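Peroxiredoxin (Clostridioides difficile, PDB 6TSB) is a spore-coat protein that probably reduces peroxides through its peroxiredoxin part and hydrolyses chitin through the family 18 glycoside hydrolase domain described here. Local coordinates at residues A[283-288]-A[298-303]; A[205-210]-A[259-264]; A[38-43]-A[52-57]. All blocks are in the same frame, centred on the assembly; numbering follows the deposited sequence.

Contact 1 of 3, residues A[283-288]-A[298-303]; sequences NGYEYR and LVKDGD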
loop_
_atom_site.group_PDB
_atom_site.type_symbol
_atom_site.label_atom_id
_atom_site.label_comp_id
_atom_site.label_asym_id
_atom_site.label_seq_id
_atom_site.Cartn_x
_atom_site.Cartn_y
_atom_site.Cartn_z
ATOM N N ASN A 283 10.830 1.109 -11.592
ATOM C CA ASN A 283 11.734 0.164 -12.309
ATOM C C ASN A 283 11.209 -1.275 -12.159
ATOM O O ASN A 283 12.022 -2.173 -11.868
ATOM C CB ASN A 283 13.194 0.340 -11.862
ATOM C CG ASN A 283 14.192 -0.414 -12.724
ATOM O OD1 ASN A 283 15.283 -0.746 -12.265
ATOM N ND2 ASN A 283 13.837 -0.704 -13.969
ATOM N N GLY A 284 9.895 -1.476 -12.352
ATOM C CA GLY A 284 9.223 -2.793 -12.383
ATOM C C GLY A 284 9.091 -3.441 -11.009
ATOM O O GLY A 284 8.422 -4.500 -10.920
ATOM N N TYR A 285 9.713 -2.856 -9.975
ATOM C CA TYR A 285 9.692 -3.353 -8.572
ATOM C C TYR A 285 8.296 -3.123 -7.994
ATOM O O TYR A 285 7.780 -1.976 -7.998
ATOM C CB TYR A 285 10.764 -2.683 -7.707
ATOM C CG TYR A 285 12.149 -3.252 -7.872
ATOM C CD1 TYR A 285 12.478 -4.482 -7.324
ATOM C CD2 TYR A 285 13.133 -2.570 -8.574
ATOM C CE1 TYR A 285 13.746 -5.023 -7.464
ATOM C CE2 TYR A 285 14.410 -3.095 -8.718
ATOM C CZ TYR A 285 14.715 -4.330 -8.168
ATOM O OH TYR A 285 15.959 -4.868 -8.301
ATOM N N GLU A 286 7.688 -4.204 -7.514
ATOM C CA GLU A 286 6.305 -4.183 -6.985
ATOM C C GLU A 286 6.368 -4.284 -5.457
ATOM O O GLU A 286 7.124 -5.137 -4.942
ATOM C CB GLU A 286 5.500 -5.295 -7.662
ATOM C CG GLU A 286 4.051 -4.920 -7.920
ATOM C CD GLU A 286 3.500 -5.311 -9.279
ATOM O OE1 GLU A 286 4.286 -5.733 -10.158
ATOM O OE2 GLU A 286 2.280 -5.176 -9.455
ATOM N N TYR A 287 5.618 -3.418 -4.774
ATOM C CA TYR A 287 5.482 -3.359 -3.297
ATOM C C TYR A 287 4.515 -4.460 -2.839
ATOM O O TYR A 287 3.382 -4.526 -3.368
ATOM C CB TYR A 287 5.007 -1.965 -2.891
ATOM C CG TYR A 287 4.813 -1.770 -1.414
ATOM C CD1 TYR A 287 3.659 -2.214 -0.786
ATOM C CD2 TYR A 287 5.774 -1.135 -0.640
ATOM C CE1 TYR A 287 3.453 -2.011 0.570
ATOM C CE2 TYR A 287 5.594 -0.943 0.723
ATOM C CZ TYR A 287 4.427 -1.382 1.333
ATOM O OH TYR A 287 4.221 -1.198 2.673
ATOM N N ARG A 288 4.964 -5.312 -1.906
ATOM C CA ARG A 288 4.169 -6.399 -1.264
ATOM C C ARG A 288 4.269 -6.272 0.264
ATOM O O ARG A 288 5.218 -5.611 0.765
ATOM C CB ARG A 288 4.672 -7.777 -1.711
ATOM C CG ARG A 288 4.556 -8.052 -3.203
ATOM C CD ARG A 288 3.148 -8.442 -3.597
ATOM N NE ARG A 288 2.951 -8.346 -5.039
ATOM C CZ ARG A 288 3.075 -9.348 -5.908
ATOM N NH1 ARG A 288 3.407 -10.563 -5.499
ATOM N NH2 ARG A 288 2.873 -9.121 -7.195
ATOM N N LEU A 298 9.602 -6.339 -1.488
ATOM C CA LEU A 298 9.469 -6.059 -2.938
ATOM C C LEU A 298 9.628 -7.358 -3.739
ATOM O O LEU A 298 10.501 -8.191 -3.372
ATOM C CB LEU A 298 10.531 -5.043 -3.366
ATOM C CG LEU A 298 10.587 -3.748 -2.562
ATOM C CD1 LEU A 298 11.412 -2.699 -3.295
ATOM C CD2 LEU A 298 9.201 -3.215 -2.254
ATOM N N VAL A 299 8.822 -7.497 -4.799
ATOM C CA VAL A 299 8.958 -8.571 -5.826
ATOM C C VAL A 299 9.314 -7.920 -7.169
ATOM O O VAL A 299 8.977 -6.731 -7.377
ATOM C CB VAL A 299 7.694 -9.451 -5.930
ATOM C CG1 VAL A 299 7.447 -10.242 -4.649
ATOM C CG2 VAL A 299 6.460 -8.648 -6.311
ATOM N N LYS A 300 10.013 -8.676 -8.016
ATOM C CA LYS A 300 10.278 -8.341 -9.440
ATOM C C LYS A 300 10.584 -9.640 -10.192
ATOM O O LYS A 300 11.515 -10.362 -9.742
ATOM C CB LYS A 300 11.435 -7.348 -9.570
ATOM C CG LYS A 300 11.379 -6.493 -10.825
ATOM C CD LYS A 300 12.717 -5.943 -11.233
ATOM C CE LYS A 300 12.636 -5.088 -12.479
ATOM N NZ LYS A 300 13.839 -4.233 -12.613
ATOM N N ASP A 301 9.816 -9.908 -11.264
ATOM C CA ASP A 301 9.933 -11.084 -12.178
ATOM C C ASP A 301 9.607 -12.384 -11.416
ATOM O O ASP A 301 10.393 -13.369 -11.541
ATOM C CB ASP A 301 11.297 -11.104 -12.882
ATOM C CG ASP A 301 11.440 -10.001 -13.921
ATOM O OD1 ASP A 301 11.147 -8.829 -13.593
ATOM O OD2 ASP A 301 11.815 -10.326 -15.061
ATOM N N GLY A 302 8.484 -12.378 -10.675
ATOM C CA GLY A 302 7.948 -13.506 -9.887
ATOM C C GLY A 302 8.482 -13.517 -8.463
ATOM O O GLY A 302 7.677 -13.799 -7.539
ATOM N N ASP A 303 9.770 -13.166 -8.297
ATOM C CA ASP A 303 10.632 -13.457 -7.113
ATOM C C ASP A 303 10.542 -12.359 -6.042
ATOM O O ASP A 303 10.296 -11.185 -6.385
ATOM C CB ASP A 303 12.106 -13.586 -7.511
ATOM C CG ASP A 303 12.405 -14.707 -8.490
ATOM O OD1 ASP A 303 11.480 -15.112 -9.213
ATOM O OD2 ASP A 303 13.561 -15.167 -8.518
#
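Lys300 NZ donates to the carbonyl oxygen Asn283 O over 2.8 Å, arriving 29° out of the carbonyl plane. To get there the lysine runs straight: CG stands opposite the backbone N (chi1 -154°), the rest of the chain is extended, and its methylenes pass across the Tyr285 ring. Lys300 CD sits 3.9 Å from the centroid of that ring, only 8° off the normal, a CH-pi contact over the centre of one face. The bond at NZ and the ring under CD together fix the course of the chain. Beside it Glu286 and Val299 form an antiparallel hydrogen-bonded pair, with Glu286 N to Val299 O at 2.8 Å and Val299 N to Glu286 O at 2.9 Å. On the face of Val299 and Glu286, Arg288 folds back at its second torsion and lays its guanidinium flat on the valine; CG2 of Val299 is 3.5 Å from CZ of Arg288, over the middle of the group. On the opposite face of the sheet, Leu298 CD2 rests 4.3 Å from Tyr287 CD2, while the hydroxyl of Tyr287 is held by Asp310. Tyr285, just before the first strand, meets the ring of Tyr279 of the second subunit. The hairpin of strands 286-290 and 295-300 continues into strand 303-307, completing a three-stranded antiparallel sheet.

Contact 2 of 3, residues A[205-210]-A[259-264]; sequences MSYDFT and PFYGRL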
loop_
_atom_site.group_PDB
_atom_site.type_symbol
_atom_site.label_atom_id
_atom_site.label_comp_id
_atom_site.label_asym_id
_atom_site.label_seq_id
_atom_site.Cartn_x
_atom_site.Cartn_y
_atom_site.Cartn_z
ATOM N N MET A 205 -23.064 4.786 -14.452
ATOM C CA MET A 205 -21.745 5.399 -14.755
ATOM C C MET A 205 -21.246 6.139 -13.518
ATOM O O MET A 205 -21.264 7.382 -13.473
ATOM C CB MET A 205 -21.834 6.312 -15.974
ATOM C CG MET A 205 -22.118 5.476 -17.238
ATOM S SD MET A 205 -22.076 6.402 -18.785
ATOM C CE MET A 205 -23.193 7.761 -18.391
ATOM N N SER A 206 -20.804 5.345 -12.552
ATOM C CA SER A 206 -20.409 5.782 -11.195
ATOM C C SER A 206 -18.953 6.206 -11.249
ATOM O O SER A 206 -18.156 5.572 -10.557
ATOM C CB SER A 206 -20.671 4.674 -10.201
ATOM O OG SER A 206 -20.638 3.387 -10.808
ATOM N N TYR A 207 -18.633 7.197 -12.092
ATOM C CA TYR A 207 -17.265 7.743 -12.294
ATOM C C TYR A 207 -17.379 9.123 -12.923
ATOM O O TYR A 207 -18.498 9.620 -13.052
ATOM C CB TYR A 207 -16.385 6.800 -13.117
ATOM C CG TYR A 207 -17.021 6.220 -14.353
ATOM C CD1 TYR A 207 -17.110 6.947 -15.534
ATOM C CD2 TYR A 207 -17.530 4.927 -14.343
ATOM C CE1 TYR A 207 -17.686 6.402 -16.672
ATOM C CE2 TYR A 207 -18.123 4.383 -15.467
ATOM C CZ TYR A 207 -18.210 5.125 -16.628
ATOM O OH TYR A 207 -18.822 4.576 -17.708
ATOM N N ASP A 208 -16.247 9.759 -13.195
ATOM C CA ASP A 208 -16.168 11.135 -13.753
ATOM C C ASP A 208 -16.793 12.166 -12.808
ATOM O O ASP A 208 -17.105 13.263 -13.294
ATOM C CB ASP A 208 -16.825 11.213 -15.132
ATOM C CG ASP A 208 -15.937 10.718 -16.258
ATOM O OD1 ASP A 208 -14.701 10.794 -16.109
ATOM O OD2 ASP A 208 -16.494 10.263 -17.282
ATOM N N PHE A 209 -16.912 11.897 -11.505
ATOM C CA PHE A 209 -17.486 12.874 -10.538
ATOM C C PHE A 209 -16.808 14.245 -10.717
ATOM O O PHE A 209 -17.525 15.262 -10.546
ATOM C CB PHE A 209 -17.426 12.348 -9.095
ATOM C CG PHE A 209 -18.167 11.047 -8.829
ATOM C CD1 PHE A 209 -19.117 10.552 -9.712
ATOM C CD2 PHE A 209 -17.902 10.302 -7.695
ATOM C CE1 PHE A 209 -19.790 9.366 -9.450
ATOM C CE2 PHE A 209 -18.563 9.107 -7.440
ATOM C CZ PHE A 209 -19.514 8.641 -8.316
ATOM N N THR A 210 -15.521 14.306 -11.101
ATOM C CA THR A 210 -14.737 15.581 -11.194
ATOM C C THR A 210 -14.549 16.089 -12.632
ATOM O O THR A 210 -13.819 17.083 -12.794
ATOM C CB THR A 210 -13.346 15.439 -10.569
ATOM O OG1 THR A 210 -12.723 14.297 -11.156
ATOM C CG2 THR A 210 -13.403 15.318 -9.064
ATOM N N PRO A 259 -14.197 2.870 -13.580
ATOM C CA PRO A 259 -13.277 3.444 -14.560
ATOM C C PRO A 259 -11.934 2.701 -14.572
ATOM O O PRO A 259 -11.430 2.440 -13.486
ATOM C CB PRO A 259 -13.048 4.869 -14.041
ATOM C CG PRO A 259 -13.142 4.717 -12.543
ATOM C CD PRO A 259 -14.197 3.637 -12.329
ATOM N N PHE A 260 -11.416 2.365 -15.766
ATOM C CA PHE A 260 -10.080 1.758 -15.979
ATOM C C PHE A 260 -9.159 2.863 -16.461
ATOM O O PHE A 260 -8.233 2.616 -17.213
ATOM C CB PHE A 260 -10.153 0.598 -16.963
ATOM C CG PHE A 260 -10.692 -0.682 -16.387
ATOM C CD1 PHE A 260 -11.200 -0.748 -15.102
ATOM C CD2 PHE A 260 -10.723 -1.829 -17.150
ATOM C CE1 PHE A 260 -11.692 -1.951 -14.601
ATOM C CE2 PHE A 260 -11.206 -3.030 -16.651
ATOM C CZ PHE A 260 -11.686 -3.089 -15.369
ATOM N N TYR A 261 -9.460 4.076 -16.041
ATOM C CA TYR A 261 -8.609 5.262 -16.264
ATOM C C TYR A 261 -8.542 6.018 -14.945
ATOM O O TYR A 261 -9.352 5.704 -14.062
ATOM C CB TYR A 261 -9.178 6.188 -17.342
ATOM C CG TYR A 261 -10.572 6.710 -17.082
ATOM C CD1 TYR A 261 -11.682 5.937 -17.363
ATOM C CD2 TYR A 261 -10.778 7.989 -16.591
ATOM C CE1 TYR A 261 -12.965 6.403 -17.127
ATOM C CE2 TYR A 261 -12.051 8.485 -16.374
ATOM C CZ TYR A 261 -13.148 7.678 -16.632
ATOM O OH TYR A 261 -14.417 8.120 -16.419
ATOM N N GLY A 262 -7.601 6.956 -14.858
ATOM C CA GLY A 262 -7.452 7.945 -13.781
ATOM C C GLY A 262 -7.871 9.305 -14.271
ATOM O O GLY A 262 -7.720 9.543 -15.467
ATOM N N ARG A 263 -8.402 10.150 -13.384
ATOM C CA ARG A 263 -8.767 11.548 -13.711
ATOM C C ARG A 263 -8.259 12.472 -12.604
ATOM O O ARG A 263 -8.204 12.025 -11.456
ATOM C CB ARG A 263 -10.280 11.684 -13.894
ATOM C CG ARG A 263 -10.778 13.122 -13.964
ATOM C CD ARG A 263 -12.279 13.279 -14.172
ATOM N NE ARG A 263 -12.784 12.701 -15.414
ATOM C CZ ARG A 263 -12.687 13.266 -16.619
ATOM N NH1 ARG A 263 -12.094 14.441 -16.776
ATOM N NH2 ARG A 263 -13.177 12.642 -17.673
ATOM N N LEU A 264 -7.887 13.700 -12.983
ATOM C CA LEU A 264 -7.648 14.870 -12.100
ATOM C C LEU A 264 -8.401 16.060 -12.712
ATOM O O LEU A 264 -7.898 16.672 -13.684
ATOM C CB LEU A 264 -6.140 15.127 -11.977
ATOM C CG LEU A 264 -5.721 16.254 -11.028
ATOM C CD1 LEU A 264 -6.019 15.888 -9.583
ATOM C CD2 LEU A 264 -4.241 16.596 -11.199
HETATM O O HOH W 1 -10.143 14.018 -10.384
#
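A single carboxylate oxygen, Asp208 OD1, accepts three hydrogen bonds from two side chains. Arg263 comes side-on and spends two nitrogens on that one atom, NE at 2.8 Å from OD1 and NH2 at 2.9 Å, so the salt bridge is not the usual two-to-two pairing. The oxygen lies near the guanidinium plane, but the carboxylate is turned 68° against that plane. The third donor is Tyr261 OH, 2.7 Å from Asp208 OD1 and 59° above the carboxylate plane; the aspartate oxygen lies at the edge of the tyrosine ring. A kink at chi3 (-61°) in an otherwise extended Arg263 brings its head round to the acid. Residues 205-208, Met-Ser-Tyr-Asp, match the Met-x-Tyr-Asp signature of family 18 chitinases, which follows the sixth barrel strand and in relatives lines the substrate cleft. Consistent with such a place, the Asp208 side chain is about 3 Å from a bound PEG, and Trp332 of the second subunit packs on Tyr207. Tyr207 itself turns toward strand 254-264: its CD1 is 3.1 Å from Tyr261 OH, and its CB rests 3.9 Å from CG of Pro259. On the other flank, Thr210 OG1 lies against the arginine stem, 3.2 Å from Arg263 CD. A water 2.7 Å from Thr210 OG1 also makes a weak bond to the carbonyl oxygen of Arg263. Gln222 OE1 accepts from the backbone N of Asp208.

Contact 3 of 3, residues A[38-43]-A[52-57]; sequences VAEYVL and QLLDAV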
loop_
_atom_site.group_PDB
_atom_site.type_symbol
_atom_site.label_atom_id
_atom_site.label_comp_id
_atom_site.label_asym_id
_atom_site.label_seq_id
_atom_site.Cartn_x
_atom_site.Cartn_y
_atom_site.Cartn_z
ATOM N N VAL A 38 -20.439 -9.832 -15.385
ATOM C CA VAL A 38 -19.272 -8.941 -15.616
ATOM C C VAL A 38 -19.293 -8.527 -17.083
ATOM O O VAL A 38 -19.419 -9.412 -17.956
ATOM C CB VAL A 38 -17.949 -9.636 -15.259
ATOM C CG1 VAL A 38 -16.801 -8.673 -15.406
ATOM C CG2 VAL A 38 -17.961 -10.197 -13.847
ATOM N N ALA A 39 -19.061 -7.253 -17.336
ATOM C CA ALA A 39 -19.103 -6.692 -18.694
ATOM C C ALA A 39 -18.028 -5.626 -18.846
ATOM O O ALA A 39 -17.641 -5.052 -17.816
ATOM C CB ALA A 39 -20.471 -6.119 -18.952
ATOM N N GLU A 40 -17.600 -5.379 -20.095
ATOM C CA GLU A 40 -16.824 -4.180 -20.472
ATOM C C GLU A 40 -17.409 -3.531 -21.719
ATOM O O GLU A 40 -17.872 -4.253 -22.625
ATOM C CB GLU A 40 -15.359 -4.511 -20.742
ATOM C CG GLU A 40 -14.706 -5.295 -19.629
ATOM C CD GLU A 40 -13.207 -5.516 -19.788
ATOM O OE1 GLU A 40 -12.825 -6.593 -20.326
ATOM O OE2 GLU A 40 -12.436 -4.623 -19.379
ATOM N N TYR A 41 -17.384 -2.201 -21.700
ATOM C CA TYR A 41 -17.420 -1.306 -22.875
ATOM C C TYR A 41 -16.074 -1.504 -23.576
ATOM O O TYR A 41 -15.016 -1.497 -22.919
ATOM C CB TYR A 41 -17.728 0.159 -22.490
ATOM C CG TYR A 41 -19.178 0.417 -22.130
ATOM C CD1 TYR A 41 -19.682 0.100 -20.874
ATOM C CD2 TYR A 41 -20.081 0.917 -23.056
ATOM C CE1 TYR A 41 -21.019 0.289 -20.549
ATOM C CE2 TYR A 41 -21.416 1.127 -22.740
ATOM C CZ TYR A 41 -21.893 0.826 -21.478
ATOM O OH TYR A 41 -23.209 1.006 -21.164
ATOM N N VAL A 42 -16.139 -1.693 -24.890
ATOM C CA VAL A 42 -14.961 -1.868 -25.777
ATOM C C VAL A 42 -14.958 -0.703 -26.763
ATOM O O VAL A 42 -15.756 -0.753 -27.713
ATOM C CB VAL A 42 -15.071 -3.221 -26.494
ATOM C CG1 VAL A 42 -13.796 -3.520 -27.243
ATOM C CG2 VAL A 42 -15.422 -4.334 -25.534
ATOM N N LEU A 43 -14.175 0.338 -26.488
ATOM C CA LEU A 43 -13.986 1.522 -27.377
ATOM C C LEU A 43 -12.683 1.389 -28.176
ATOM O O LEU A 43 -11.593 1.601 -27.597
ATOM C CB LEU A 43 -13.938 2.784 -26.515
ATOM C CG LEU A 43 -13.773 4.088 -27.284
ATOM C CD1 LEU A 43 -14.936 4.289 -28.257
ATOM C CD2 LEU A 43 -13.603 5.276 -26.332
ATOM N N GLN A 52 -13.217 -14.895 -21.732
ATOM C CA GLN A 52 -13.294 -15.846 -20.588
ATOM C C GLN A 52 -13.622 -15.082 -19.295
ATOM O O GLN A 52 -14.240 -15.681 -18.428
ATOM C CB GLN A 52 -11.973 -16.626 -20.450
ATOM C CG GLN A 52 -11.588 -17.445 -21.686
ATOM C CD GLN A 52 -12.749 -18.279 -22.167
ATOM O OE1 GLN A 52 -13.121 -18.253 -23.341
ATOM N NE2 GLN A 52 -13.397 -18.957 -21.233
ATOM N N LEU A 53 -13.197 -13.819 -19.174
ATOM C CA LEU A 53 -13.442 -12.952 -17.993
ATOM C C LEU A 53 -14.875 -12.383 -17.961
ATOM O O LEU A 53 -15.325 -12.024 -16.831
ATOM C CB LEU A 53 -12.442 -11.798 -18.015
ATOM C CG LEU A 53 -10.970 -12.153 -17.822
ATOM C CD1 LEU A 53 -10.140 -10.884 -17.879
ATOM C CD2 LEU A 53 -10.754 -12.871 -16.492
ATOM N N LEU A 54 -15.556 -12.284 -19.112
ATOM C CA LEU A 54 -16.746 -11.409 -19.326
ATOM C C LEU A 54 -17.988 -12.247 -19.639
ATOM O O LEU A 54 -17.841 -13.245 -20.345
ATOM C CB LEU A 54 -16.451 -10.468 -20.492
ATOM C CG LEU A 54 -15.154 -9.687 -20.358
ATOM C CD1 LEU A 54 -14.973 -8.745 -21.537
ATOM C CD2 LEU A 54 -15.117 -8.936 -19.042
ATOM N N ASP A 55 -19.162 -11.837 -19.132
ATOM C CA ASP A 55 -20.482 -12.380 -19.553
ATOM C C ASP A 55 -20.967 -11.603 -20.781
ATOM O O ASP A 55 -21.806 -12.126 -21.538
ATOM C CB ASP A 55 -21.524 -12.294 -18.431
ATOM C CG ASP A 55 -21.194 -13.093 -17.182
ATOM O OD1 ASP A 55 -21.410 -14.303 -17.224
ATOM O OD2 ASP A 55 -20.727 -12.482 -16.186
ATOM N N ALA A 56 -20.505 -10.363 -20.935
ATOM C CA ALA A 56 -20.980 -9.470 -22.002
ATOM C C ALA A 56 -19.956 -8.381 -22.311
ATOM O O ALA A 56 -19.218 -7.922 -21.407
ATOM C CB ALA A 56 -22.291 -8.863 -21.598
ATOM N N VAL A 57 -19.918 -8.029 -23.587
ATOM C CA VAL A 57 -19.095 -6.939 -24.171
ATOM C C VAL A 57 -20.067 -5.948 -24.813
ATOM O O VAL A 57 -21.077 -6.391 -25.476
ATOM C CB VAL A 57 -18.071 -7.478 -25.192
ATOM C CG1 VAL A 57 -16.988 -8.271 -24.497
ATOM C CG2 VAL A 57 -18.716 -8.330 -26.275
#
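Val38, Glu40 and Leu54 lose the most surface where residues 38-43 run beside 52-57. The carbonyl oxygen of Val38 takes two backbone donors, Asp55 N at 2.7 Å and, more weakly, Ala56 N at 3.3 Å. The backbone N of Val38 is held as well: its N-H points to the anti lone pair of Asp55 OD2, a hydrogen bond of 2.8 Å. Asp55 therefore grips both polar backbone atoms of one residue, once by main chain and once by side chain. Val38 CG1 also meets Leu54 CD2 at 4.0 Å, the two side chains crossing at about a right angle. This is the entry to a parallel strand pair, the first two strands of the family's TIM barrel, joined by a connection without a helix. Ala39 and Ala56 meet on the barrel's inner face, where Tyr41, two residues on, reaches Asp135 and Asn203. Glu40 and Val57 lie on the other face. With CG of Glu40 opposite its carbonyl carbon (chi1 -51°) and the chain extended, the carboxylate runs across the end of Leu54, with OE1 of Glu40 3.3 Å from CD1 of Leu54. Its other oxygen, OE2, is hydrogen-bonded to Ser331 of the second subunit, whose strand pairs in parallel with residues 38-41.

In the fold
Along the chain the order is contact 3, contact 2, contact 1. Contacts 3 and 2 both reach the barrel sheet, contact 2 through strand 254-264 and the loop after strand 201-204; their centres are about 18 Å apart, and they touch where Phe260 CE2 comes within 3.4 Å of Glu40 OE2. Contact 1 stands apart, about 28 Å from contact 2 and about 29 Å from contact 3 between centres, in the antiparallel sheet inserted after strand 254-264, as in many family 18 chitinases. All three reach the second subunit, which pairs strands with the barrel at contacts 2 and 3, consistent with a domain-swapped dimer in which each barrel is completed by its partner.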